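Protein (cytochrome C2) (Blastochloris viridis, PDB 1CO6) carries electrons on a covalently bound heme c, acting in photophosphorylation as donor to the oxidised bacteriochlorophyll of purple photosynthetic bacteria. Local coordinates at residues Arg37-Ile42 with Ser54-Thr59; Arg64-Asp69 with Thr77-Ala82. All coordinates share one frame; numbering follows the deposited sequence.

Overall arrangement
Contact 1 (37-42 with 54-59) and contact 2 (64-69 with 77-82) grip different parts of the same heme c. Contact 1 binds one heme propionate, while contact 2 supplies the axial sulfur of M79 to the iron and binds the other propionate; H17 completes the axial pair. Their centres lie 14 Å apart, and they follow one another along the chain. They meet where W58 packs edge-to-face with Y66, W58 CH2 coming to 3.6 Å from Y66 CG. The side chains of W58 and M79 are about 8 Å apart, and Y66 touches both.

Contact 1: Arg37-Ile42 with Ser54-Thr59; sequences RHSGTI and SGITWT. With HEC (heme c), chain B.
R37 and S39 bond to W58 and I56 through their backbones, making an isolated antiparallel beta bridge in the propionate pocket of the cytochrome c fold. W58 N reaches R37 O at 2.8 Å in an almost straight bond (175°), and S39 N gives its hydrogen to I56 O. Between these bonds H38 and T57 form a non-hydrogen-bonded pair. The T57 hydroxyl comes over one face of the H38 imidazole, displaced toward its rim, with OG1 3.2 Å from H38 CE1. T57 OG1 is anti to its own carbonyl carbon (chi1 -62°), which places it there.

S39, buried and pointing toward the other segment, turns its hydroxyl back between its backbone N and carbonyl carbon, and OG lies 2.8 Å from S54 OG. N51 O is hydrogen-bonded to both hydroxyls. S54 OG also accepts from I56 N, closing an ST turn just before the bridge. S39 CB packs against the indole at 3.5 Å from W58 NE1.

The indole itself is sandwiched: I56 CG2 sits 3.7 Å above the centre of one face, and the heme methyl CMA lies over the rim of the opposite face. Probably fixed between these groups, the ring gives its W58 NE1 hydrogen to heme O1A at 3.0 Å, and G40 N adds a weak bond to the same oxygen. The other propionate oxygen is met by R37, whose chain runs extended from CG to NE while I42 CG1 covers one face of its guanidinium. Together these donors would be expected to stabilise the carboxylate as an anion. R37 NH1 also bonds to V30 O, and it approaches heme O2A in the guanidinium plane at 3.1 Å.

Contact 2: Arg64-Asp69 with Thr77-Ala82; sequences REYIRD and TKMIFA. With HEC (heme c), chain B.
Y66 and M79 meet where helix 60-68 faces the methionine loop of the cytochrome c fold, in the tight part of this contact. Y66 CG stands anti to the backbone N (chi1 170°), sending the phenol across the heme until OH lies 3.1 Å from M79 SD. The pair makes a Met-aromatic contact: M79 SD lies 5.1 Å from the centroid of the Y66 ring, well off the ring normal. The methyl end of the thioether is packed by I67, CD1 lying 3.9 Å from M79 CE, and Y66 CE1 approaches the same methyl. I67 CD1 also rests on the heme at C2B. F81 lays one ring face over the heme's CHC edge, meeting I67 CD1 more distantly.

Water does the joining elsewhere. One molecule links Y66 OH to T77 OG1, which itself donates to heme O1D at 2.7 Å and accepts from M79 N in an ST turn; K78 N adds a second bond to O1D. The outer end is looser: D69 and A82 make scant direct contact, and a water bonded to F81 O spans to D69 OD2 only weakly.

M79 SD binds the heme iron at 2.3 Å, with H17 as the second axial ligand. The Y66 hydroxyl dipole may polarise the sulfur slightly, while the apolar packing probably shields the iron-sulfur bond; a thioether ligand is consistent with stabilising the reduced iron, as in other cytochromes c.

Contact 1: Arg37-Ile42 with Ser54-Thr59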
ATOM      1  N   ARG A  37       2.525   4.905  -8.809  1.00 17.09           N
ATOM      2  CA  ARG A  37       1.383   5.870  -8.697  1.00 16.41           C
ATOM      3  C   ARG A  37       1.676   6.990  -7.696  1.00 16.23           C
ATOM      4  O   ARG A  37       2.464   6.807  -6.744  1.00 14.11           O
ATOM      5  CB  ARG A  37       0.120   5.060  -8.500  1.00 17.74           C
ATOM      6  CG  ARG A  37      -0.502   4.901  -7.124  1.00 19.60           C
ATOM      7  CD  ARG A  37      -1.908   4.273  -7.334  1.00 19.31           C
ATOM      8  NE  ARG A  37      -2.444   4.122  -5.987  1.00 20.89           N
ATOM      9  CZ  ARG A  37      -3.060   3.055  -5.442  1.00 20.69           C
ATOM     10  NH1 ARG A  37      -3.487   3.080  -4.156  1.00 19.25           N
ATOM     11  NH2 ARG A  37      -3.264   1.929  -6.134  1.00 19.42           N
ATOM     12  N   HIS A  38       1.111   8.166  -7.965  1.00 16.34           N
ATOM     13  CA  HIS A  38       1.225   9.364  -7.096  1.00 17.11           C
ATOM     14  C   HIS A  38       0.255   9.169  -5.939  1.00 15.51           C
ATOM     15  O   HIS A  38      -0.838   8.587  -6.091  1.00 14.74           O
ATOM     16  CB  HIS A  38       0.932  10.677  -7.885  1.00 19.46           C
ATOM     17  CG  HIS A  38       2.089  11.015  -8.775  1.00 25.47           C
ATOM     18  ND1 HIS A  38       2.865  12.137  -8.672  1.00 27.39           N
ATOM     19  CD2 HIS A  38       2.656  10.277  -9.787  1.00 27.72           C
ATOM     20  CE1 HIS A  38       3.825  12.091  -9.598  1.00 28.51           C
ATOM     21  NE2 HIS A  38       3.735  10.966 -10.280  1.00 27.61           N
ATOM     22  N   SER A  39       0.640   9.589  -4.766  1.00 16.17           N
ATOM     23  CA  SER A  39      -0.268   9.396  -3.591  1.00 16.48           C
ATOM     24  C   SER A  39      -1.550  10.193  -3.779  1.00 16.19           C
ATOM     25  O   SER A  39      -1.557  11.257  -4.434  1.00 15.83           O
ATOM     26  CB  SER A  39       0.411   9.739  -2.266  1.00 17.13           C
ATOM     27  OG  SER A  39       0.802  11.088  -2.238  1.00 20.86           O
ATOM     28  N   GLY A  40      -2.595   9.717  -3.143  1.00 15.66           N
ATOM     29  CA  GLY A  40      -3.892  10.370  -3.150  1.00 16.50           C
ATOM     30  C   GLY A  40      -4.614  10.422  -4.459  1.00 17.11           C
ATOM     31  O   GLY A  40      -5.417  11.389  -4.636  1.00 17.69           O
ATOM     32  N   THR A  41      -4.436   9.466  -5.356  1.00 17.89           N
ATOM     33  CA  THR A  41      -5.135   9.539  -6.631  1.00 18.56           C
ATOM     34  C   THR A  41      -6.169   8.489  -6.895  1.00 19.74           C
ATOM     35  O   THR A  41      -6.748   8.670  -7.994  1.00 21.75           O
ATOM     36  CB  THR A  41      -4.059   9.729  -7.779  1.00 19.07           C
ATOM     37  OG1 THR A  41      -3.322   8.504  -7.992  1.00 19.01           O
ATOM     38  CG2 THR A  41      -3.082  10.893  -7.490  1.00 18.05           C
ATOM     39  N   ILE A  42      -6.464   7.505  -6.096  1.00 19.72           N
ATOM     40  CA  ILE A  42      -7.519   6.512  -6.397  1.00 21.18           C
ATOM     41  C   ILE A  42      -8.844   7.277  -6.363  1.00 22.27           C
ATOM     42  O   ILE A  42      -9.122   7.963  -5.383  1.00 23.03           O
ATOM     43  CB  ILE A  42      -7.566   5.262  -5.460  1.00 21.15           C
ATOM     44  CG1 ILE A  42      -6.339   4.350  -5.727  1.00 19.75           C
ATOM     45  CG2 ILE A  42      -8.906   4.432  -5.559  1.00 19.35           C
ATOM     46  CD1 ILE A  42      -5.975   4.069  -7.219  1.00 20.28           C
ATOM     47  N   SER A  54       0.879  15.390  -0.122  1.00 14.88           N
ATOM     48  CA  SER A  54       2.256  15.028   0.242  1.00 15.12           C
ATOM     49  C   SER A  54       3.255  15.116  -0.887  1.00 16.43           C
ATOM     50  O   SER A  54       4.461  15.219  -0.539  1.00 17.24           O
ATOM     51  CB  SER A  54       2.281  13.608   0.810  1.00 14.72           C
ATOM     52  OG  SER A  54       2.075  12.607  -0.208  1.00 14.09           O
ATOM     53  N   GLY A  55       2.809  14.969  -2.102  1.00 17.80           N
ATOM     54  CA  GLY A  55       3.728  14.995  -3.276  1.00 18.83           C
ATOM     55  C   GLY A  55       4.506  13.706  -3.432  1.00 19.91           C
ATOM     56  O   GLY A  55       5.534  13.627  -4.147  1.00 19.73           O
ATOM     57  N   ILE A  56       4.054  12.635  -2.779  1.00 17.52           N
ATOM     58  CA  ILE A  56       4.800  11.384  -2.878  1.00 18.06           C
ATOM     59  C   ILE A  56       4.411  10.593  -4.127  1.00 17.53           C
ATOM     60  O   ILE A  56       3.276  10.543  -4.597  1.00 17.05           O
ATOM     61  CB  ILE A  56       4.524  10.480  -1.613  1.00 18.04           C
ATOM     62  CG1 ILE A  56       5.345  10.964  -0.417  1.00 19.02           C
ATOM     63  CG2 ILE A  56       4.689   8.956  -1.831  1.00 16.99           C
ATOM     64  CD1 ILE A  56       4.941  10.261   0.911  1.00 21.11           C
ATOM     65  N   THR A  57       5.461   9.945  -4.628  1.00 16.83           N
ATOM     66  CA  THR A  57       5.293   8.992  -5.736  1.00 16.76           C
ATOM     67  C   THR A  57       5.675   7.647  -5.085  1.00 17.16           C
ATOM     68  O   THR A  57       6.783   7.563  -4.482  1.00 15.02           O
ATOM     69  CB  THR A  57       6.139   9.294  -7.023  1.00 18.31           C
ATOM     70  OG1 THR A  57       5.629  10.593  -7.433  1.00 18.94           O
ATOM     71  CG2 THR A  57       5.949   8.200  -8.083  1.00 17.84           C
ATOM     72  N   TRP A  58       4.841   6.636  -5.231  1.00 16.64           N
ATOM     73  CA  TRP A  58       5.136   5.339  -4.594  1.00 16.32           C
ATOM     74  C   TRP A  58       6.125   4.446  -5.326  1.00 16.59           C
ATOM     75  O   TRP A  58       5.735   3.627  -6.154  1.00 19.18           O
ATOM     76  CB  TRP A  58       3.833   4.555  -4.317  1.00 15.95           C
ATOM     77  CG  TRP A  58       2.951   5.258  -3.349  1.00 15.75           C
ATOM     78  CD1 TRP A  58       1.748   5.822  -3.619  1.00 13.38           C
ATOM     79  CD2 TRP A  58       3.192   5.457  -1.957  1.00 13.82           C
ATOM     80  NE1 TRP A  58       1.214   6.343  -2.461  1.00 14.91           N
ATOM     81  CE2 TRP A  58       2.066   6.113  -1.428  1.00 14.04           C
ATOM     82  CE3 TRP A  58       4.249   5.098  -1.094  1.00 14.71           C
ATOM     83  CZ2 TRP A  58       1.980   6.500  -0.086  1.00 14.06           C
ATOM     84  CZ3 TRP A  58       4.166   5.470   0.237  1.00 15.37           C
ATOM     85  CH2 TRP A  58       3.038   6.125   0.745  1.00 14.79           C
ATOM     86  N   THR A  59       7.352   4.629  -4.973  1.00 16.69           N
ATOM     87  CA  THR A  59       8.469   3.824  -5.497  1.00 16.88           C
ATOM     88  C   THR A  59       8.637   2.793  -4.383  1.00 17.40           C
ATOM     89  O   THR A  59       8.086   3.006  -3.279  1.00 15.78           O
ATOM     90  CB  THR A  59       9.770   4.712  -5.655  1.00 15.35           C
ATOM     91  OG1 THR A  59      10.157   5.162  -4.323  1.00 16.26           O
ATOM     92  CG2 THR A  59       9.635   5.904  -6.618  1.00 16.81           C
TER
HETATM   93 FE   HEC B 108      -2.996   1.389   4.438  1.00 10.84          FE
HETATM   94  CHA HEC B 108      -3.357   4.274   2.782  1.00 11.47           C
HETATM   95  CHB HEC B 108      -0.498   0.430   2.297  1.00 12.47           C
HETATM   96  CHC HEC B 108      -2.455  -1.472   6.327  1.00 12.38           C
HETATM   97  CHD HEC B 108      -5.801   2.100   6.333  1.00 12.95           C
HETATM   98  NA  HEC B 108      -2.107   2.194   2.813  1.00 13.11           N
HETATM   99  C1A HEC B 108      -2.291   3.490   2.343  1.00 13.13           C
HETATM  100  C2A HEC B 108      -1.298   3.776   1.345  1.00 13.31           C
HETATM  101  C3A HEC B 108      -0.506   2.701   1.233  1.00 13.78           C
HETATM  102  C4A HEC B 108      -0.978   1.691   2.156  1.00 13.24           C
HETATM  103  CMA HEC B 108       0.723   2.500   0.316  1.00 12.50           C
HETATM  104  CAA HEC B 108      -1.246   5.079   0.485  1.00 13.48           C
HETATM  105  CBA HEC B 108      -2.246   4.889  -0.694  1.00 13.37           C
HETATM  106  CGA HEC B 108      -2.335   5.988  -1.724  1.00 13.84           C
HETATM  107  O1A HEC B 108      -1.590   6.945  -1.593  1.00 13.59           O
HETATM  108  O2A HEC B 108      -3.192   5.788  -2.621  1.00 15.09           O
HETATM  109  NB  HEC B 108      -1.772  -0.185   4.323  1.00 12.78           N
HETATM  110  C1B HEC B 108      -0.838  -0.418   3.305  1.00 12.58           C
HETATM  111  C2B HEC B 108      -0.195  -1.682   3.571  1.00 13.96           C
HETATM  112  C3B HEC B 108      -0.704  -2.185   4.699  1.00 13.05           C
HETATM  113  C4B HEC B 108      -1.711  -1.285   5.176  1.00 13.69           C
HETATM  114  CMB HEC B 108       0.899  -2.248   2.640  1.00 12.79           C
HETATM  115  CAB HEC B 108      -0.312  -3.563   5.332  1.00 13.20           C
HETATM  116  CBB HEC B 108       0.967  -3.586   5.930  1.00 13.78           C
HETATM  117  NC  HEC B 108      -3.938   0.509   6.012  1.00 13.07           N
HETATM  118  C1C HEC B 108      -3.543  -0.650   6.640  1.00 13.26           C
HETATM  119  C2C HEC B 108      -4.484  -0.921   7.712  1.00 14.37           C
HETATM  120  C3C HEC B 108      -5.379   0.074   7.746  1.00 14.49           C
HETATM  121  C4C HEC B 108      -5.078   0.969   6.661  1.00 13.29           C
HETATM  122  CMC HEC B 108      -4.371  -2.131   8.662  1.00 13.51           C
HETATM  123  CAC HEC B 108      -6.636   0.171   8.705  1.00 13.78           C
HETATM  124  CBC HEC B 108      -6.475   0.148  10.100  1.00 13.67           C
HETATM  125  ND  HEC B 108      -4.344   2.880   4.498  1.00 13.39           N
HETATM  126  C1D HEC B 108      -5.399   3.026   5.400  1.00 12.37           C
HETATM  127  C2D HEC B 108      -6.006   4.342   5.182  1.00 13.42           C
HETATM  128  C3D HEC B 108      -5.346   4.933   4.185  1.00 12.88           C
HETATM  129  C4D HEC B 108      -4.294   4.050   3.765  1.00 11.54           C
HETATM  130  CMD HEC B 108      -7.211   4.858   6.011  1.00 11.46           C
HETATM  131  CAD HEC B 108      -5.545   6.366   3.623  1.00 12.45           C
HETATM  132  CBD HEC B 108      -4.538   7.350   4.301  1.00 12.22           C
HETATM  133  CGD HEC B 108      -4.956   8.806   4.218  1.00 12.80           C
HETATM  134  O1D HEC B 108      -4.274   9.506   5.027  1.00 13.86           O
HETATM  135  O2D HEC B 108      -5.847   9.199   3.427  1.00 14.03           O
HETATM  136  O   HOH W   1       2.912  13.341  -6.441  1.00 42.19           O

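Contact 2: Arg64-Asp69 with Thr77-Ala82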
ATOM      1  N   ARG A  64       8.955   1.359   1.309  1.00 16.23           N
ATOM      2  CA  ARG A  64       9.778   0.716   2.348  1.00 18.53           C
ATOM      3  C   ARG A  64       9.868   1.608   3.567  1.00 18.13           C
ATOM      4  O   ARG A  64       9.683   1.131   4.715  1.00 19.38           O
ATOM      5  CB  ARG A  64      11.153   0.366   1.760  1.00 21.30           C
ATOM      6  CG  ARG A  64      12.009  -0.527   2.619  1.00 25.31           C
ATOM      7  CD  ARG A  64      13.165  -1.114   1.911  1.00 28.57           C
ATOM      8  NE  ARG A  64      12.929  -2.241   1.037  1.00 30.31           N
ATOM      9  CZ  ARG A  64      12.742  -3.502   1.466  1.00 30.43           C
ATOM     10  NH1 ARG A  64      12.694  -3.921   2.741  1.00 31.46           N
ATOM     11  NH2 ARG A  64      12.678  -4.423   0.508  1.00 29.69           N
ATOM     12  N   GLU A  65      10.213   2.875   3.348  1.00 18.56           N
ATOM     13  CA  GLU A  65      10.324   3.809   4.486  1.00 18.78           C
ATOM     14  C   GLU A  65       8.965   4.091   5.125  1.00 17.35           C
ATOM     15  O   GLU A  65       8.816   4.197   6.371  1.00 18.00           O
ATOM     16  CB  GLU A  65      11.000   5.138   4.186  1.00 21.29           C
ATOM     17  CG  GLU A  65      10.932   5.730   2.810  1.00 29.83           C
ATOM     18  CD  GLU A  65      12.039   6.653   2.395  1.00 33.30           C
ATOM     19  OE1 GLU A  65      12.032   7.405   1.434  1.00 35.84           O
ATOM     20  OE2 GLU A  65      13.046   6.564   3.142  1.00 36.52           O
ATOM     21  N   TYR A  66       7.934   4.251   4.316  1.00 15.21           N
ATOM     22  CA  TYR A  66       6.592   4.529   4.813  1.00 13.42           C
ATOM     23  C   TYR A  66       6.058   3.408   5.651  1.00 12.52           C
ATOM     24  O   TYR A  66       5.548   3.589   6.750  1.00 13.14           O
ATOM     25  CB  TYR A  66       5.625   4.769   3.629  1.00 12.72           C
ATOM     26  CG  TYR A  66       4.160   4.845   3.940  1.00 13.75           C
ATOM     27  CD1 TYR A  66       3.309   3.761   3.675  1.00 14.22           C
ATOM     28  CD2 TYR A  66       3.618   6.014   4.520  1.00 12.54           C
ATOM     29  CE1 TYR A  66       1.943   3.833   3.938  1.00 14.33           C
ATOM     30  CE2 TYR A  66       2.227   6.107   4.780  1.00 12.19           C
ATOM     31  CZ  TYR A  66       1.430   5.004   4.508  1.00 15.20           C
ATOM     32  OH  TYR A  66       0.101   5.107   4.742  1.00 16.41           O
ATOM     33  N   ILE A  67       6.113   2.201   5.116  1.00 14.05           N
ATOM     34  CA  ILE A  67       5.551   1.036   5.823  1.00 14.20           C
ATOM     35  C   ILE A  67       6.198   0.725   7.160  1.00 15.30           C
ATOM     36  O   ILE A  67       5.450   0.186   8.036  1.00 13.68           O
ATOM     37  CB  ILE A  67       5.366  -0.126   4.806  1.00 15.80           C
ATOM     38  CG1 ILE A  67       4.086  -0.945   5.036  1.00 15.35           C
ATOM     39  CG2 ILE A  67       6.668  -0.997   4.844  1.00 17.62           C
ATOM     40  CD1 ILE A  67       2.723  -0.199   5.009  1.00 15.32           C
ATOM     41  N   ARG A  68       7.447   1.049   7.418  1.00 15.59           N
ATOM     42  CA  ARG A  68       8.045   0.828   8.723  1.00 18.86           C
ATOM     43  C   ARG A  68       7.375   1.737   9.772  1.00 18.98           C
ATOM     44  O   ARG A  68       7.324   1.307  10.933  1.00 18.79           O
ATOM     45  CB  ARG A  68       9.550   1.160   8.737  1.00 24.75           C
ATOM     46  CG  ARG A  68      10.421   0.460   7.712  1.00 32.58           C
ATOM     47  CD  ARG A  68      10.193  -1.013   7.700  1.00 38.20           C
ATOM     48  NE  ARG A  68      11.252  -1.832   7.112  1.00 42.14           N
ATOM     49  CZ  ARG A  68      11.437  -1.863   5.778  1.00 43.60           C
ATOM     50  NH1 ARG A  68      10.628  -1.130   5.013  1.00 44.14           N
ATOM     51  NH2 ARG A  68      12.403  -2.607   5.241  1.00 43.47           N
ATOM     52  N   ASP A  69       6.933   2.906   9.366  1.00 18.38           N
ATOM     53  CA  ASP A  69       6.322   3.868  10.299  1.00 19.15           C
ATOM     54  C   ASP A  69       5.529   4.941   9.537  1.00 16.66           C
ATOM     55  O   ASP A  69       6.087   6.000   9.264  1.00 15.95           O
ATOM     56  CB  ASP A  69       7.392   4.531  11.164  1.00 21.96           C
ATOM     57  CG  ASP A  69       6.818   5.384  12.287  1.00 26.13           C
ATOM     58  OD1 ASP A  69       7.675   5.707  13.147  1.00 27.61           O
ATOM     59  OD2 ASP A  69       5.613   5.748  12.399  1.00 25.49           O
ATOM     60  N   THR A  77      -1.709  11.219   8.783  1.00 17.66           N
ATOM     61  CA  THR A  77      -2.409  10.264   7.897  1.00 16.45           C
ATOM     62  C   THR A  77      -3.530   9.529   8.636  1.00 15.58           C
ATOM     63  O   THR A  77      -3.404   9.247   9.849  1.00 17.04           O
ATOM     64  CB  THR A  77      -1.399   9.238   7.237  1.00 14.65           C
ATOM     65  OG1 THR A  77      -2.235   8.441   6.362  1.00 12.57           O
ATOM     66  CG2 THR A  77      -0.644   8.298   8.181  1.00 13.06           C
ATOM     67  N   LYS A  78      -4.579   9.213   7.969  1.00 13.17           N
ATOM     68  CA  LYS A  78      -5.720   8.450   8.474  1.00 14.79           C
ATOM     69  C   LYS A  78      -5.354   6.954   8.669  1.00 13.86           C
ATOM     70  O   LYS A  78      -6.129   6.172   9.254  1.00 14.04           O
ATOM     71  CB  LYS A  78      -6.923   8.534   7.547  1.00 13.78           C
ATOM     72  CG  LYS A  78      -7.713   9.740   7.193  1.00 20.29           C
ATOM     73  CD  LYS A  78      -8.838   9.370   6.194  1.00 23.79           C
ATOM     74  CE  LYS A  78      -9.339  10.621   5.490  1.00 26.79           C
ATOM     75  NZ  LYS A  78     -10.690  10.576   4.873  1.00 27.69           N
ATOM     76  N   MET A  79      -4.200   6.508   8.175  1.00 14.04           N
ATOM     77  CA  MET A  79      -3.695   5.147   8.285  1.00 13.33           C
ATOM     78  C   MET A  79      -3.036   4.966   9.628  1.00 12.12           C
ATOM     79  O   MET A  79      -1.799   5.078   9.769  1.00 13.62           O
ATOM     80  CB  MET A  79      -2.813   4.729   7.094  1.00 12.48           C
ATOM     81  CG  MET A  79      -2.372   3.271   7.273  1.00 10.74           C
ATOM     82  SD  MET A  79      -1.599   2.677   5.709  1.00 10.59           S
ATOM     83  CE  MET A  79      -0.406   1.573   6.486  1.00  9.69           C
ATOM     84  N   ILE A  80      -3.864   4.662  10.657  1.00 13.01           N
ATOM     85  CA  ILE A  80      -3.361   4.465  12.042  1.00 13.15           C
ATOM     86  C   ILE A  80      -3.008   2.985  12.162  1.00 14.79           C
ATOM     87  O   ILE A  80      -3.865   2.133  12.373  1.00 15.24           O
ATOM     88  CB  ILE A  80      -4.322   5.016  13.133  1.00 15.76           C
ATOM     89  CG1 ILE A  80      -4.642   6.537  12.859  1.00 16.93           C
ATOM     90  CG2 ILE A  80      -3.736   4.801  14.552  1.00 16.45           C
ATOM     91  CD1 ILE A  80      -6.123   6.891  13.305  1.00 20.29           C
ATOM     92  N   PHE A  81      -1.719   2.746  11.975  1.00 16.72           N
ATOM     93  CA  PHE A  81      -1.141   1.378  11.889  1.00 15.90           C
ATOM     94  C   PHE A  81       0.292   1.483  12.340  1.00 16.38           C
ATOM     95  O   PHE A  81       0.953   2.436  11.882  1.00 16.26           O
ATOM     96  CB  PHE A  81      -1.326   0.955  10.420  1.00 17.45           C
ATOM     97  CG  PHE A  81      -0.656  -0.313   9.994  1.00 18.45           C
ATOM     98  CD1 PHE A  81      -1.246  -1.532  10.378  1.00 19.35           C
ATOM     99  CD2 PHE A  81       0.544  -0.331   9.284  1.00 18.06           C
ATOM    100  CE1 PHE A  81      -0.645  -2.739  10.025  1.00 19.91           C
ATOM    101  CE2 PHE A  81       1.145  -1.545   8.924  1.00 19.82           C
ATOM    102  CZ  PHE A  81       0.536  -2.749   9.308  1.00 18.89           C
ATOM    103  N   ALA A  82       0.740   0.600  13.188  1.00 17.97           N
ATOM    104  CA  ALA A  82       2.086   0.667  13.761  1.00 19.05           C
ATOM    105  C   ALA A  82       3.194   0.533  12.732  1.00 20.82           C
ATOM    106  O   ALA A  82       4.250   1.135  13.002  1.00 22.80           O
ATOM    107  CB  ALA A  82       2.270  -0.350  14.848  1.00 19.91           C
TER
HETATM  108 FE   HEC B 108      -2.996   1.389   4.438  1.00 10.84          FE
HETATM  109  CHA HEC B 108      -3.357   4.274   2.782  1.00 11.47           C
HETATM  110  CHB HEC B 108      -0.498   0.430   2.297  1.00 12.47           C
HETATM  111  CHC HEC B 108      -2.455  -1.472   6.327  1.00 12.38           C
HETATM  112  CHD HEC B 108      -5.801   2.100   6.333  1.00 12.95           C
HETATM  113  NA  HEC B 108      -2.107   2.194   2.813  1.00 13.11           N
HETATM  114  C1A HEC B 108      -2.291   3.490   2.343  1.00 13.13           C
HETATM  115  C2A HEC B 108      -1.298   3.776   1.345  1.00 13.31           C
HETATM  116  C3A HEC B 108      -0.506   2.701   1.233  1.00 13.78           C
HETATM  117  C4A HEC B 108      -0.978   1.691   2.156  1.00 13.24           C
HETATM  118  CMA HEC B 108       0.723   2.500   0.316  1.00 12.50           C
HETATM  119  CAA HEC B 108      -1.246   5.079   0.485  1.00 13.48           C
HETATM  120  CBA HEC B 108      -2.246   4.889  -0.694  1.00 13.37           C
HETATM  121  CGA HEC B 108      -2.335   5.988  -1.724  1.00 13.84           C
HETATM  122  O1A HEC B 108      -1.590   6.945  -1.593  1.00 13.59           O
HETATM  123  O2A HEC B 108      -3.192   5.788  -2.621  1.00 15.09           O
HETATM  124  NB  HEC B 108      -1.772  -0.185   4.323  1.00 12.78           N
HETATM  125  C1B HEC B 108      -0.838  -0.418   3.305  1.00 12.58           C
HETATM  126  C2B HEC B 108      -0.195  -1.682   3.571  1.00 13.96           C
HETATM  127  C3B HEC B 108      -0.704  -2.185   4.699  1.00 13.05           C
HETATM  128  C4B HEC B 108      -1.711  -1.285   5.176  1.00 13.69           C
HETATM  129  CMB HEC B 108       0.899  -2.248   2.640  1.00 12.79           C
HETATM  130  CAB HEC B 108      -0.312  -3.563   5.332  1.00 13.20           C
HETATM  131  CBB HEC B 108       0.967  -3.586   5.930  1.00 13.78           C
HETATM  132  NC  HEC B 108      -3.938   0.509   6.012  1.00 13.07           N
HETATM  133  C1C HEC B 108      -3.543  -0.650   6.640  1.00 13.26           C
HETATM  134  C2C HEC B 108      -4.484  -0.921   7.712  1.00 14.37           C
HETATM  135  C3C HEC B 108      -5.379   0.074   7.746  1.00 14.49           C
HETATM  136  C4C HEC B 108      -5.078   0.969   6.661  1.00 13.29           C
HETATM  137  CMC HEC B 108      -4.371  -2.131   8.662  1.00 13.51           C
HETATM  138  CAC HEC B 108      -6.636   0.171   8.705  1.00 13.78           C
HETATM  139  CBC HEC B 108      -6.475   0.148  10.100  1.00 13.67           C
HETATM  140  ND  HEC B 108      -4.344   2.880   4.498  1.00 13.39           N
HETATM  141  C1D HEC B 108      -5.399   3.026   5.400  1.00 12.37           C
HETATM  142  C2D HEC B 108      -6.006   4.342   5.182  1.00 13.42           C
HETATM  143  C3D HEC B 108      -5.346   4.933   4.185  1.00 12.88           C
HETATM  144  C4D HEC B 108      -4.294   4.050   3.765  1.00 11.54           C
HETATM  145  CMD HEC B 108      -7.211   4.858   6.011  1.00 11.46           C
HETATM  146  CAD HEC B 108      -5.545   6.366   3.623  1.00 12.45           C
HETATM  147  CBD HEC B 108      -4.538   7.350   4.301  1.00 12.22           C
HETATM  148  CGD HEC B 108      -4.956   8.806   4.218  1.00 12.80           C
HETATM  149  O1D HEC B 108      -4.274   9.506   5.027  1.00 13.86           O
HETATM  150  O2D HEC B 108      -5.847   9.199   3.427  1.00 14.03           O
HETATM  151  O   HOH W   2      -1.148   7.505   3.845  1.00 16.46           O
HETATM  152  O   HOH W   3       2.311   4.915  12.361  1.00 30.22           O